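Long-range contacts in spindle pole body-associated protein VIK1 (Saccharomyces cerevisiae, PDB 2O0A), which recruits the minus-end-directed motor KAR3 to microtubules and, as a KAR3 heterodimer, cross-links antiparallel microtubules, here seen as its C-terminal motor-like domain: residues Ser196-Ile201 and Thr249-Val254; Asn229-Ile234 and Asn277-Ile282; Val127-Phe132 and Lys202-Pro207. All coordinates share one frame; numbering follows the deposited sequence.

Interaction 1 (Ser196-Ile201 and Thr249-Val254); sequences SGMGII and TPIALV
The methyl end of Met198 is set against two residues of helix 250-261. Its CE lies 3.7 Å from Val254 CG1 and 4.0 Å from Ile251 CG1. The Met198 chain is extended as far as SD and then bends (chi3 74°), which brings CE to both partners. Met198 and Ile251 run alongside each other, pointing opposite ways. Ile251 CG2 is 4.0 Å from Met198 SD, while Ile251 CG1 also lies beside Met198 CB. This is helix-on-sheet packing within the kinesin-type motor domain fold: strand 197-207 belongs to the central mixed sheet. The axes of strand 197-201 and helix 250-254 come within 9.5 Å, at an angle of 48°. Ile200 and Val254 meet tip to tip, with Ile200 CD1 4.1 Å from Val254 CG1. Val254 also touches Leu158 and Phe160 of strand 157-160. Near the start of segment 196-201, Ile251 CD1 rests on Gly197 CA, 4.1 Å away. With an alanine at Ile251, the Met198 thioether would probably lose its neighbour on that side and be freer to turn, and a gap would open beside Gly197 CA. Thr249 caps the helix from just before it; its OG1 accepts from Ala252 N at 3.2 Å.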
ATOM      1  N   SER A 196       2.896 -16.401  -8.652  0.50 30.89           N
ATOM      2  CA  SER A 196       2.311 -16.094  -7.347  1.00 30.84           C
ATOM      3  C   SER A 196       3.354 -15.705  -6.303  0.70 29.61           C
ATOM      4  O   SER A 196       4.481 -16.203  -6.306  0.70 29.99           O
ATOM      5  CB  SER A 196       1.481 -17.278  -6.838  1.00 30.97           C
ATOM      6  OG  SER A 196       1.169 -17.120  -5.461  1.00 33.28           O
ATOM      7  N   GLY A 197       2.953 -14.807  -5.406  1.00 28.32           N
ATOM      8  CA  GLY A 197       3.757 -14.440  -4.260  1.00 25.69           C
ATOM      9  C   GLY A 197       3.465 -13.038  -3.763  1.00 24.28           C
ATOM     10  O   GLY A 197       2.346 -12.550  -3.857  1.00 24.94           O
ATOM     11  N   MET A 198       4.497 -12.384  -3.259  1.00 21.52           N
ATOM     12  CA  MET A 198       4.320 -11.095  -2.624  1.00 19.13           C
ATOM     13  C   MET A 198       5.604 -10.292  -2.712  1.00 16.86           C
ATOM     14  O   MET A 198       6.678 -10.772  -2.342  1.00 16.64           O
ATOM     15  CB  MET A 198       3.936 -11.308  -1.168  1.00 18.90           C
ATOM     16  CG  MET A 198       3.647 -10.028  -0.379  1.00 18.96           C
ATOM     17  SD  MET A 198       3.018 -10.377   1.278  1.00 22.51           S
ATOM     18  CE  MET A 198       4.508 -10.915   2.075  1.00 22.58           C
ATOM     19  N   GLY A 199       5.498  -9.063  -3.200  1.00 15.61           N
ATOM     20  CA  GLY A 199       6.626  -8.151  -3.115  1.00 14.23           C
ATOM     21  C   GLY A 199       6.649  -7.431  -1.775  1.00 14.20           C
ATOM     22  O   GLY A 199       5.599  -7.083  -1.226  1.00 14.08           O
ATOM     23  N   ILE A 200       7.847  -7.225  -1.239  1.00 13.09           N
ATOM     24  CA  ILE A 200       8.024  -6.445  -0.020  1.00 13.20           C
ATOM     25  C   ILE A 200       9.082  -5.384  -0.261  1.00 12.68           C
ATOM     26  O   ILE A 200      10.233  -5.695  -0.570  1.00 11.89           O
ATOM     27  CB  ILE A 200       8.498  -7.288   1.182  1.00 13.39           C
ATOM     28  CG1 ILE A 200       7.549  -8.459   1.437  1.00 14.11           C
ATOM     29  CG2 ILE A 200       8.656  -6.399   2.418  1.00 13.50           C
ATOM     30  CD1 ILE A 200       8.135  -9.517   2.378  1.00 16.67           C
ATOM     31  N   ILE A 201       8.683  -4.125  -0.119  1.00 11.77           N
ATOM     32  CA  ILE A 201       9.637  -3.033  -0.119  1.00 12.19           C
ATOM     33  C   ILE A 201       9.689  -2.479   1.290  1.00 12.77           C
ATOM     34  O   ILE A 201       8.669  -2.160   1.849  1.00 13.45           O
ATOM     35  CB  ILE A 201       9.252  -1.960  -1.164  1.00 11.59           C
ATOM     36  CG1 ILE A 201       9.720  -2.438  -2.536  1.00 13.54           C
ATOM     37  CG2 ILE A 201       9.892  -0.586  -0.828  1.00 14.02           C
ATOM     38  CD1 ILE A 201       9.290  -1.586  -3.699  1.00 14.57           C
ATOM     39  N   THR A 249       3.451 -19.862   6.786  1.00 31.98           N
ATOM     40  CA  THR A 249       4.314 -19.596   5.631  1.00 31.24           C
ATOM     41  C   THR A 249       4.980 -18.220   5.817  1.00 30.43           C
ATOM     42  O   THR A 249       4.419 -17.363   6.511  1.00 30.55           O
ATOM     43  CB  THR A 249       3.528 -19.620   4.296  1.00 31.27           C
ATOM     44  OG1 THR A 249       2.573 -18.544   4.266  1.00 31.27           O
ATOM     45  CG2 THR A 249       2.804 -20.954   4.104  0.50 31.40           C
ATOM     46  N   PRO A 250       6.188 -18.013   5.241  1.00 29.65           N
ATOM     47  CA  PRO A 250       6.829 -16.693   5.271  1.00 28.86           C
ATOM     48  C   PRO A 250       5.857 -15.556   4.946  1.00 28.24           C
ATOM     49  O   PRO A 250       5.805 -14.571   5.690  1.00 28.42           O
ATOM     50  CB  PRO A 250       7.898 -16.811   4.182  1.00 29.03           C
ATOM     51  CG  PRO A 250       8.310 -18.233   4.259  0.50 29.15           C
ATOM     52  CD  PRO A 250       7.051 -19.007   4.569  1.00 29.72           C
ATOM     53  N   ILE A 251       5.080 -15.717   3.875  1.00 27.31           N
ATOM     54  CA  ILE A 251       4.111 -14.702   3.461  1.00 26.39           C
ATOM     55  C   ILE A 251       3.058 -14.424   4.540  1.00 26.22           C
ATOM     56  O   ILE A 251       2.793 -13.269   4.879  1.00 25.76           O
ATOM     57  CB  ILE A 251       3.475 -15.051   2.090  1.00 26.52           C
ATOM     58  CG1 ILE A 251       4.482 -14.758   0.963  1.00 26.50           C
ATOM     59  CG2 ILE A 251       2.156 -14.289   1.866  1.00 26.03           C
ATOM     60  CD1 ILE A 251       4.187 -15.448  -0.355  1.00 28.10           C
ATOM     61  N   ALA A 252       2.465 -15.478   5.098  1.00 25.67           N
ATOM     62  CA  ALA A 252       1.445 -15.289   6.128  1.00 25.31           C
ATOM     63  C   ALA A 252       2.033 -14.634   7.365  1.00 25.06           C
ATOM     64  O   ALA A 252       1.399 -13.769   7.978  1.00 25.46           O
ATOM     65  CB  ALA A 252       0.789 -16.619   6.488  1.00 25.50           C
ATOM     66  N   LEU A 253       3.254 -15.029   7.725  1.00 24.58           N
ATOM     67  CA  LEU A 253       3.928 -14.463   8.896  1.00 24.99           C
ATOM     68  C   LEU A 253       4.234 -12.969   8.711  1.00 24.14           C
ATOM     69  O   LEU A 253       4.049 -12.175   9.637  1.00 24.99           O
ATOM     70  CB  LEU A 253       5.191 -15.259   9.251  1.00 25.23           C
ATOM     71  CG  LEU A 253       4.988 -16.688   9.791  1.00 25.97           C
ATOM     72  CD1 LEU A 253       6.325 -17.335  10.106  1.00 26.18           C
ATOM     73  CD2 LEU A 253       4.086 -16.743  11.023  1.00 27.27           C
ATOM     74  N   VAL A 254       4.684 -12.586   7.515  1.00 23.57           N
ATOM     75  CA  VAL A 254       4.888 -11.157   7.200  1.00 22.14           C
ATOM     76  C   VAL A 254       3.595 -10.342   7.350  1.00 21.32           C
ATOM     77  O   VAL A 254       3.568  -9.317   8.038  1.00 20.69           O
ATOM     78  CB  VAL A 254       5.460 -10.951   5.776  1.00 22.01           C
ATOM     79  CG1 VAL A 254       5.419  -9.463   5.382  1.00 21.33           C
ATOM     80  CG2 VAL A 254       6.868 -11.471   5.700  1.00 22.90           C
TER

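Interaction 2 (Asn229-Ile234 and Asn277-Ile282); sequences NNLKSI and NKLLTI
Leu279 pushes its CD1 methyl between Leu231 and Ile234. The contact is helix-to-helix packing in the motor domain fold: the first turn of helix 231-243 meets helix 276-289, the last helix of the chain. Each helix offers two residues three positions apart, Leu231 with Ile234 and Leu279 with Ile282. The hollow for Leu279 is lined by two methyls. Leu231 CD1 is 4.1 Å from Leu279 CD1, and Ile234 CD1 is 4.0 Å from it. Leu231 gets there because its CG is anti to the backbone N (chi1 -175°), which brings CD1 up to Leu279. Leu231 CD1 also lies 4.4 Å from Lys278 CB, at the exposed border of the contact. Lys278 touches Glu235 as well. Ile234 and Leu279 cross at about a right angle. Ile234 is used from two sides: CD1 helps wall the hollow for Leu279, and CG2 meets Ile282. The CA atoms of Ile234 and Leu279 are 8.3 Å apart. Ile282 reaches over with its CD1 and also touches Phe237 and Asp238 of helix 231-243. It comes closer to Ile234 than two methyls normally do, with Ile282 CD1 only 3.3 Å from Ile234 CG2.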
ATOM      1  N   ASN A 229      -0.017  -8.694  -6.344  1.00 16.80           N
ATOM      2  CA  ASN A 229      -0.367  -8.110  -7.651  1.00 18.11           C
ATOM      3  C   ASN A 229      -0.953  -9.095  -8.667  1.00 19.61           C
ATOM      4  O   ASN A 229      -0.992  -8.812  -9.872  1.00 19.71           O
ATOM      5  CB  ASN A 229       0.820  -7.336  -8.257  1.00 18.26           C
ATOM      6  CG  ASN A 229       1.144  -6.023  -7.514  1.00 18.07           C
ATOM      7  OD1 ASN A 229       0.489  -5.638  -6.521  1.00 18.85           O
ATOM      8  ND2 ASN A 229       2.168  -5.332  -8.006  1.00 19.46           N
ATOM      9  N   ASN A 230      -1.422 -10.231  -8.166  1.00 20.50           N
ATOM     10  CA  ASN A 230      -2.265 -11.137  -8.953  1.00 21.64           C
ATOM     11  C   ASN A 230      -3.279 -11.853  -8.057  1.00 21.98           C
ATOM     12  O   ASN A 230      -3.130 -11.844  -6.829  1.00 21.76           O
ATOM     13  CB  ASN A 230      -1.414 -12.098  -9.801  1.00 22.54           C
ATOM     14  CG  ASN A 230      -0.391 -12.864  -8.987  1.00 24.13           C
ATOM     15  OD1 ASN A 230       0.791 -12.902  -9.347  0.50 26.65           O
ATOM     16  ND2 ASN A 230      -0.834 -13.498  -7.905  1.00 24.68           N
ATOM     17  N   LEU A 231      -4.325 -12.435  -8.654  1.00 22.64           N
ATOM     18  CA  LEU A 231      -5.427 -13.000  -7.858  1.00 23.40           C
ATOM     19  C   LEU A 231      -4.965 -14.110  -6.931  1.00 22.90           C
ATOM     20  O   LEU A 231      -5.417 -14.190  -5.787  1.00 22.52           O
ATOM     21  CB  LEU A 231      -6.594 -13.509  -8.728  1.00 23.67           C
ATOM     22  CG  LEU A 231      -7.809 -13.996  -7.915  1.00 23.87           C
ATOM     23  CD1 LEU A 231      -8.523 -12.857  -7.181  1.00 24.94           C
ATOM     24  CD2 LEU A 231      -8.803 -14.760  -8.779  1.00 24.98           C
ATOM     25  N   LYS A 232      -4.062 -14.958  -7.415  1.00 23.59           N
ATOM     26  CA  LYS A 232      -3.546 -16.042  -6.584  1.00 24.20           C
ATOM     27  C   LYS A 232      -2.909 -15.507  -5.305  1.00 24.14           C
ATOM     28  O   LYS A 232      -3.199 -16.006  -4.218  1.00 24.54           O
ATOM     29  CB  LYS A 232      -2.546 -16.906  -7.347  1.00 24.56           C
ATOM     30  CG  LYS A 232      -3.147 -18.190  -7.911  1.00 27.08           C
ATOM     31  CD  LYS A 232      -2.056 -19.171  -8.333  1.00 27.73           C
ATOM     32  CE  LYS A 232      -1.738 -20.196  -7.244  0.10 27.69           C
ATOM     33  NZ  LYS A 232      -0.953 -19.636  -6.109  0.10 27.81           N
ATOM     34  N   SER A 233      -2.088 -14.461  -5.447  1.00 23.91           N
ATOM     35  CA  SER A 233      -1.410 -13.849  -4.305  1.00 23.91           C
ATOM     36  C   SER A 233      -2.443 -13.270  -3.339  1.00 23.06           C
ATOM     37  O   SER A 233      -2.351 -13.461  -2.130  1.00 23.07           O
ATOM     38  CB  SER A 233      -0.428 -12.757  -4.769  1.00 23.83           C
ATOM     39  OG  SER A 233       0.565 -13.282  -5.651  1.00 27.25           O
ATOM     40  N   ILE A 234      -3.444 -12.582  -3.885  1.00 22.92           N
ATOM     41  CA  ILE A 234      -4.504 -11.986  -3.072  1.00 22.25           C
ATOM     42  C   ILE A 234      -5.285 -13.045  -2.283  1.00 22.87           C
ATOM     43  O   ILE A 234      -5.672 -12.823  -1.137  1.00 22.83           O
ATOM     44  CB  ILE A 234      -5.452 -11.148  -3.947  1.00 21.95           C
ATOM     45  CG1 ILE A 234      -4.713  -9.920  -4.487  1.00 21.38           C
ATOM     46  CG2 ILE A 234      -6.695 -10.743  -3.173  1.00 21.48           C
ATOM     47  CD1 ILE A 234      -5.390  -9.265  -5.680  1.00 21.45           C
ATOM     48  N   ASN A 277     -15.438  -8.834  -8.028  1.00 22.50           N
ATOM     49  CA  ASN A 277     -16.313  -9.292  -6.959  1.00 22.45           C
ATOM     50  C   ASN A 277     -15.574  -9.920  -5.761  1.00 21.79           C
ATOM     51  O   ASN A 277     -15.949  -9.695  -4.606  1.00 22.01           O
ATOM     52  CB  ASN A 277     -17.430 -10.188  -7.521  1.00 23.14           C
ATOM     53  CG  ASN A 277     -18.321  -9.453  -8.536  0.50 23.93           C
ATOM     54  OD1 ASN A 277     -18.338  -8.224  -8.598  0.50 25.75           O
ATOM     55  ND2 ASN A 277     -19.072 -10.213  -9.326  0.60 25.58           N
ATOM     56  N   LYS A 278     -14.512 -10.677  -6.047  1.00 21.30           N
ATOM     57  CA  LYS A 278     -13.652 -11.263  -5.023  1.00 21.28           C
ATOM     58  C   LYS A 278     -12.937 -10.178  -4.225  1.00 19.95           C
ATOM     59  O   LYS A 278     -12.880 -10.241  -2.990  1.00 20.08           O
ATOM     60  CB  LYS A 278     -12.631 -12.196  -5.669  1.00 21.92           C
ATOM     61  CG  LYS A 278     -13.222 -13.542  -6.082  1.00 25.07           C
ATOM     62  CD  LYS A 278     -12.850 -14.618  -5.102  1.00 28.24           C
ATOM     63  CE  LYS A 278     -12.735 -15.990  -5.780  1.00 29.64           C
ATOM     64  NZ  LYS A 278     -14.011 -16.433  -6.421  1.00 30.58           N
ATOM     65  N   LEU A 279     -12.408  -9.179  -4.933  1.00 19.71           N
ATOM     66  CA  LEU A 279     -11.736  -8.056  -4.276  1.00 19.18           C
ATOM     67  C   LEU A 279     -12.707  -7.238  -3.414  1.00 18.47           C
ATOM     68  O   LEU A 279     -12.350  -6.792  -2.320  1.00 17.75           O
ATOM     69  CB  LEU A 279     -10.952  -7.185  -5.281  1.00 18.80           C
ATOM     70  CG  LEU A 279      -9.491  -7.608  -5.577  1.00 19.94           C
ATOM     71  CD1 LEU A 279      -9.351  -9.033  -6.115  1.00 20.41           C
ATOM     72  CD2 LEU A 279      -8.751  -6.617  -6.491  1.00 21.42           C
ATOM     73  N   LEU A 280     -13.950  -7.070  -3.870  1.00 18.03           N
ATOM     74  CA  LEU A 280     -14.956  -6.427  -3.018  1.00 18.33           C
ATOM     75  C   LEU A 280     -15.208  -7.251  -1.757  1.00 18.51           C
ATOM     76  O   LEU A 280     -15.244  -6.715  -0.663  1.00 18.87           O
ATOM     77  CB  LEU A 280     -16.259  -6.178  -3.790  1.00 17.95           C
ATOM     78  CG  LEU A 280     -16.172  -5.156  -4.927  1.00 19.32           C
ATOM     79  CD1 LEU A 280     -17.432  -5.237  -5.769  1.00 17.22           C
ATOM     80  CD2 LEU A 280     -15.963  -3.737  -4.374  1.00 19.45           C
ATOM     81  N   THR A 281     -15.349  -8.569  -1.898  1.00 19.00           N
ATOM     82  CA  THR A 281     -15.517  -9.421  -0.720  1.00 19.87           C
ATOM     83  C   THR A 281     -14.364  -9.277   0.285  1.00 19.49           C
ATOM     84  O   THR A 281     -14.577  -9.164   1.491  1.00 20.10           O
ATOM     85  CB  THR A 281     -15.721 -10.890  -1.133  1.00 20.34           C
ATOM     86  OG1 THR A 281     -16.936 -10.980  -1.878  1.00 21.83           O
ATOM     87  CG2 THR A 281     -15.798 -11.809   0.102  1.00 21.56           C
ATOM     88  N   ILE A 282     -13.143  -9.254  -0.226  1.00 19.43           N
ATOM     89  CA  ILE A 282     -11.962  -9.116   0.621  1.00 19.56           C
ATOM     90  C   ILE A 282     -11.961  -7.772   1.331  1.00 19.46           C
ATOM     91  O   ILE A 282     -11.631  -7.700   2.515  1.00 19.47           O
ATOM     92  CB  ILE A 282     -10.679  -9.365  -0.185  1.00 19.73           C
ATOM     93  CG1 ILE A 282     -10.676 -10.828  -0.644  1.00 21.32           C
ATOM     94  CG2 ILE A 282      -9.429  -9.057   0.658  1.00 19.27           C
ATOM     95  CD1 ILE A 282      -9.584 -11.205  -1.593  1.00 21.13           C
TER

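Interaction 3 (Val127-Phe132 and Lys202-Pro207)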
ATOM      1  N   VAL A 127      17.474  10.590   6.034  1.00 14.05           N
ATOM      2  CA  VAL A 127      18.178   9.744   5.070  1.00 14.94           C
ATOM      3  C   VAL A 127      17.309   8.498   4.869  1.00 14.66           C
ATOM      4  O   VAL A 127      16.814   7.904   5.830  1.00 14.83           O
ATOM      5  CB  VAL A 127      19.588   9.345   5.541  1.00 14.26           C
ATOM      6  CG1 VAL A 127      20.226   8.345   4.574  1.00 16.21           C
ATOM      7  CG2 VAL A 127      20.474  10.588   5.613  1.00 15.07           C
ATOM      8  N   ILE A 128      17.093   8.158   3.609  1.00 14.44           N
ATOM      9  CA  ILE A 128      16.093   7.152   3.227  1.00 15.05           C
ATOM     10  C   ILE A 128      16.772   5.932   2.618  1.00 14.72           C
ATOM     11  O   ILE A 128      17.597   6.067   1.703  1.00 15.34           O
ATOM     12  CB  ILE A 128      15.065   7.755   2.218  1.00 14.45           C
ATOM     13  CG1 ILE A 128      14.371   8.957   2.859  1.00 16.19           C
ATOM     14  CG2 ILE A 128      14.042   6.703   1.783  1.00 16.16           C
ATOM     15  CD1 ILE A 128      13.461   9.734   1.933  1.00 15.67           C
ATOM     16  N   THR A 129      16.445   4.747   3.135  1.00 14.76           N
ATOM     17  CA  THR A 129      16.962   3.502   2.561  1.00 14.29           C
ATOM     18  C   THR A 129      15.846   2.650   1.983  1.00 14.09           C
ATOM     19  O   THR A 129      14.682   2.822   2.335  1.00 13.83           O
ATOM     20  CB  THR A 129      17.683   2.640   3.616  1.00 14.76           C
ATOM     21  OG1 THR A 129      16.719   2.074   4.505  1.00 16.04           O
ATOM     22  CG2 THR A 129      18.649   3.489   4.416  1.00 15.62           C
ATOM     23  N   LEU A 130      16.219   1.730   1.106  1.00 13.69           N
ATOM     24  CA  LEU A 130      15.250   0.831   0.496  1.00 12.87           C
ATOM     25  C   LEU A 130      15.814  -0.567   0.300  1.00 12.85           C
ATOM     26  O   LEU A 130      16.967  -0.727  -0.088  1.00 13.17           O
ATOM     27  CB  LEU A 130      14.755   1.423  -0.840  1.00 13.38           C
ATOM     28  CG  LEU A 130      13.579   0.732  -1.552  1.00 13.69           C
ATOM     29  CD1 LEU A 130      12.675   1.730  -2.297  1.00 16.69           C
ATOM     30  CD2 LEU A 130      14.080  -0.360  -2.504  1.00 15.71           C
ATOM     31  N   GLN A 131      14.972  -1.549   0.593  1.00 12.54           N
ATOM     32  CA  GLN A 131      15.192  -2.949   0.207  1.00 12.40           C
ATOM     33  C   GLN A 131      13.953  -3.426  -0.520  1.00 12.83           C
ATOM     34  O   GLN A 131      12.866  -2.909  -0.282  1.00 11.84           O
ATOM     35  CB  GLN A 131      15.409  -3.824   1.441  1.00 13.11           C
ATOM     36  CG  GLN A 131      16.654  -3.431   2.231  1.00 14.12           C
ATOM     37  CD  GLN A 131      16.716  -4.127   3.547  1.00 16.37           C
ATOM     38  OE1 GLN A 131      16.010  -3.761   4.486  1.00 20.83           O
ATOM     39  NE2 GLN A 131      17.559  -5.140   3.637  1.00 15.31           N
ATOM     40  N   PHE A 132      14.115  -4.412  -1.389  1.00 12.15           N
ATOM     41  CA  PHE A 132      12.997  -4.891  -2.210  1.00 11.95           C
ATOM     42  C   PHE A 132      13.229  -6.365  -2.471  1.00 13.32           C
ATOM     43  O   PHE A 132      14.203  -6.733  -3.117  1.00 13.74           O
ATOM     44  CB  PHE A 132      12.963  -4.059  -3.509  1.00 11.97           C
ATOM     45  CG  PHE A 132      11.859  -4.404  -4.478  1.00 12.44           C
ATOM     46  CD1 PHE A 132      10.744  -5.148  -4.112  1.00 12.74           C
ATOM     47  CD2 PHE A 132      11.938  -3.915  -5.775  1.00 13.88           C
ATOM     48  CE1 PHE A 132       9.732  -5.444  -5.046  1.00 14.36           C
ATOM     49  CE2 PHE A 132      10.928  -4.187  -6.706  1.00 13.75           C
ATOM     50  CZ  PHE A 132       9.845  -4.951  -6.351  1.00 13.11           C
ATOM     51  N   LYS A 202      10.882  -2.436   1.869  1.00 12.44           N
ATOM     52  CA  LYS A 202      11.052  -1.860   3.195  1.00 11.99           C
ATOM     53  C   LYS A 202      11.864  -0.587   3.050  1.00 11.98           C
ATOM     54  O   LYS A 202      12.955  -0.594   2.458  1.00 11.85           O
ATOM     55  CB  LYS A 202      11.764  -2.846   4.134  1.00 12.80           C
ATOM     56  CG  LYS A 202      12.036  -2.240   5.508  1.00 14.50           C
ATOM     57  CD  LYS A 202      12.749  -3.229   6.390  1.00 14.02           C
ATOM     58  CE  LYS A 202      12.892  -2.619   7.789  1.00 16.16           C
ATOM     59  NZ  LYS A 202      13.814  -3.425   8.664  1.00 17.34           N
ATOM     60  N   VAL A 203      11.309   0.515   3.549  1.00 12.10           N
ATOM     61  CA  VAL A 203      11.968   1.814   3.496  1.00 12.39           C
ATOM     62  C   VAL A 203      12.230   2.228   4.940  1.00 12.49           C
ATOM     63  O   VAL A 203      11.335   2.138   5.794  1.00 13.22           O
ATOM     64  CB  VAL A 203      11.075   2.865   2.779  1.00 12.07           C
ATOM     65  CG1 VAL A 203      11.699   4.259   2.850  1.00 13.91           C
ATOM     66  CG2 VAL A 203      10.823   2.460   1.324  1.00 12.71           C
ATOM     67  N   GLN A 204      13.454   2.662   5.236  1.00 13.05           N
ATOM     68  CA  GLN A 204      13.754   3.202   6.564  1.00 13.26           C
ATOM     69  C   GLN A 204      13.964   4.708   6.430  1.00 13.79           C
ATOM     70  O   GLN A 204      14.638   5.160   5.506  1.00 14.02           O
ATOM     71  CB  GLN A 204      15.020   2.583   7.128  1.00 12.93           C
ATOM     72  CG  GLN A 204      14.964   1.086   7.308  1.00 15.55           C
ATOM     73  CD  GLN A 204      16.302   0.544   7.803  1.00 17.37           C
ATOM     74  OE1 GLN A 204      17.324   0.611   7.107  1.00 21.31           O
ATOM     75  NE2 GLN A 204      16.302   0.043   9.017  1.00 18.33           N
ATOM     76  N   PHE A 205      13.390   5.457   7.358  1.00 14.38           N
ATOM     77  CA  PHE A 205      13.565   6.903   7.415  1.00 13.74           C
ATOM     78  C   PHE A 205      14.409   7.235   8.651  1.00 14.57           C
ATOM     79  O   PHE A 205      13.910   7.123   9.761  1.00 15.12           O
ATOM     80  CB  PHE A 205      12.200   7.604   7.531  1.00 13.49           C
ATOM     81  CG  PHE A 205      11.316   7.437   6.310  1.00 13.46           C
ATOM     82  CD1 PHE A 205      11.361   8.365   5.259  1.00 13.76           C
ATOM     83  CD2 PHE A 205      10.435   6.364   6.229  1.00 13.95           C
ATOM     84  CE1 PHE A 205      10.547   8.207   4.107  1.00 13.83           C
ATOM     85  CE2 PHE A 205       9.597   6.209   5.101  1.00 14.29           C
ATOM     86  CZ  PHE A 205       9.666   7.124   4.038  1.00 14.31           C
ATOM     87  N   PHE A 206      15.668   7.624   8.446  1.00 14.73           N
ATOM     88  CA  PHE A 206      16.572   7.961   9.550  1.00 15.49           C
ATOM     89  C   PHE A 206      16.595   9.472   9.717  1.00 15.57           C
ATOM     90  O   PHE A 206      17.039  10.179   8.809  1.00 15.22           O
ATOM     91  CB  PHE A 206      17.988   7.483   9.245  1.00 15.82           C
ATOM     92  CG  PHE A 206      18.152   6.005   9.298  1.00 16.74           C
ATOM     93  CD1 PHE A 206      18.431   5.375  10.507  1.00 17.67           C
ATOM     94  CD2 PHE A 206      18.014   5.235   8.151  1.00 16.86           C
ATOM     95  CE1 PHE A 206      18.596   3.989  10.575  1.00 17.44           C
ATOM     96  CE2 PHE A 206      18.174   3.844   8.220  1.00 15.88           C
ATOM     97  CZ  PHE A 206      18.459   3.233   9.432  1.00 15.20           C
ATOM     98  N   PRO A 207      16.130   9.982  10.867  1.00 16.90           N
ATOM     99  CA  PRO A 207      16.092  11.438  11.004  1.00 17.99           C
ATOM    100  C   PRO A 207      17.481  12.056  10.983  1.00 18.58           C
ATOM    101  O   PRO A 207      18.415  11.549  11.635  1.00 19.53           O
ATOM    102  CB  PRO A 207      15.438  11.647  12.376  1.00 18.52           C
ATOM    103  CG  PRO A 207      15.692  10.396  13.113  1.00 19.44           C
ATOM    104  CD  PRO A 207      15.601   9.310  12.070  1.00 17.46           C
TER
HETATM  105  O   HOH W   1      15.387  -0.395   3.986  1.00 17.85           O
HETATM  106  O   HOH W   2      15.920  -4.768   7.067  1.00 22.37           O
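Lys202 O is gripped by one neighbouring strand and by a water. Gln131 N donates to Lys202 O at 2.9 Å. Water 1 donates to the same oxygen, and Leu130 CA makes a CA-H...O contact with it at 3.3 Å. The strands are antiparallel neighbours in the central sheet of the motor domain fold, and their axes run at 165°. Val127 with Phe206, Thr129 with Gln204 and Gln131 with Lys202 are hydrogen-bonded pairs. Ile128 with Phe205 and Leu130 with Val203 are non-hydrogen-bonded pairs. The shortest bond between the strands is Val127 N to Phe206 O, 2.8 Å. Gln204 N donates to Thr129 O from 42° out of the carbonyl plane, and only weakly to Thr129 OG1. A chi1 of 72° puts this hydroxyl between the backbone N and the carbonyl carbon. Thr129 OG1 is 3.0 Å from Gln204 OE1. A hydrogen bond links Thr129 OG1 and water 1. Thr129 CG2 meets the edge of the Phe206 ring at CE2, 3.8 Å away. Gln131 and Lys202 extend alongside each other in the same direction. Water 2 joins them, donating to Gln131 OE1 at 2.8 Å and accepting from Lys202 NZ at 3.0 Å. Lys202 NZ also bonds to Ile165 O, and Gln131 NE2 to Leu167 O and Ser169 O. On the other face, Ile128 CG2 packs on Val203 CG1 at 3.5 Å, and Ile128 runs alongside Phe205. Helix 105-116 touches Ile128, Leu130 and Phe205. Ile128, Leu130, Val203 and Phe205 thus make one face apolar, while the other mixes polar chains with Val127 and Phe206 at one end. There the buried ends of Gln131 and Lys202 are satisfied by water and by backbone carbonyls.

In the fold
Strand 197-207 is the common element of interactions 1 and 3. Residues 196-201 meet helix 250-261 in interaction 1. Residues 202-207 pair with 127-132 in interaction 3, and the pairing with strand 126-136 runs on through Met198 and Ile200. The two centres are about 19 Å apart, and the contacts touch where Ile201 CG1 lies 3.3 Å from Phe132 CD1. Interactions 1 and 2 have centres about 15 Å apart and join at Gly197, whose N is 2.8 Å from Ser233 OG, a probable hydrogen bond. Interactions 2 and 3 do not touch: their centres are about 29 Å apart, their nearest atoms about 8 Å. All three belong to a motor-type domain without a nucleotide-binding site, so none borders an active site.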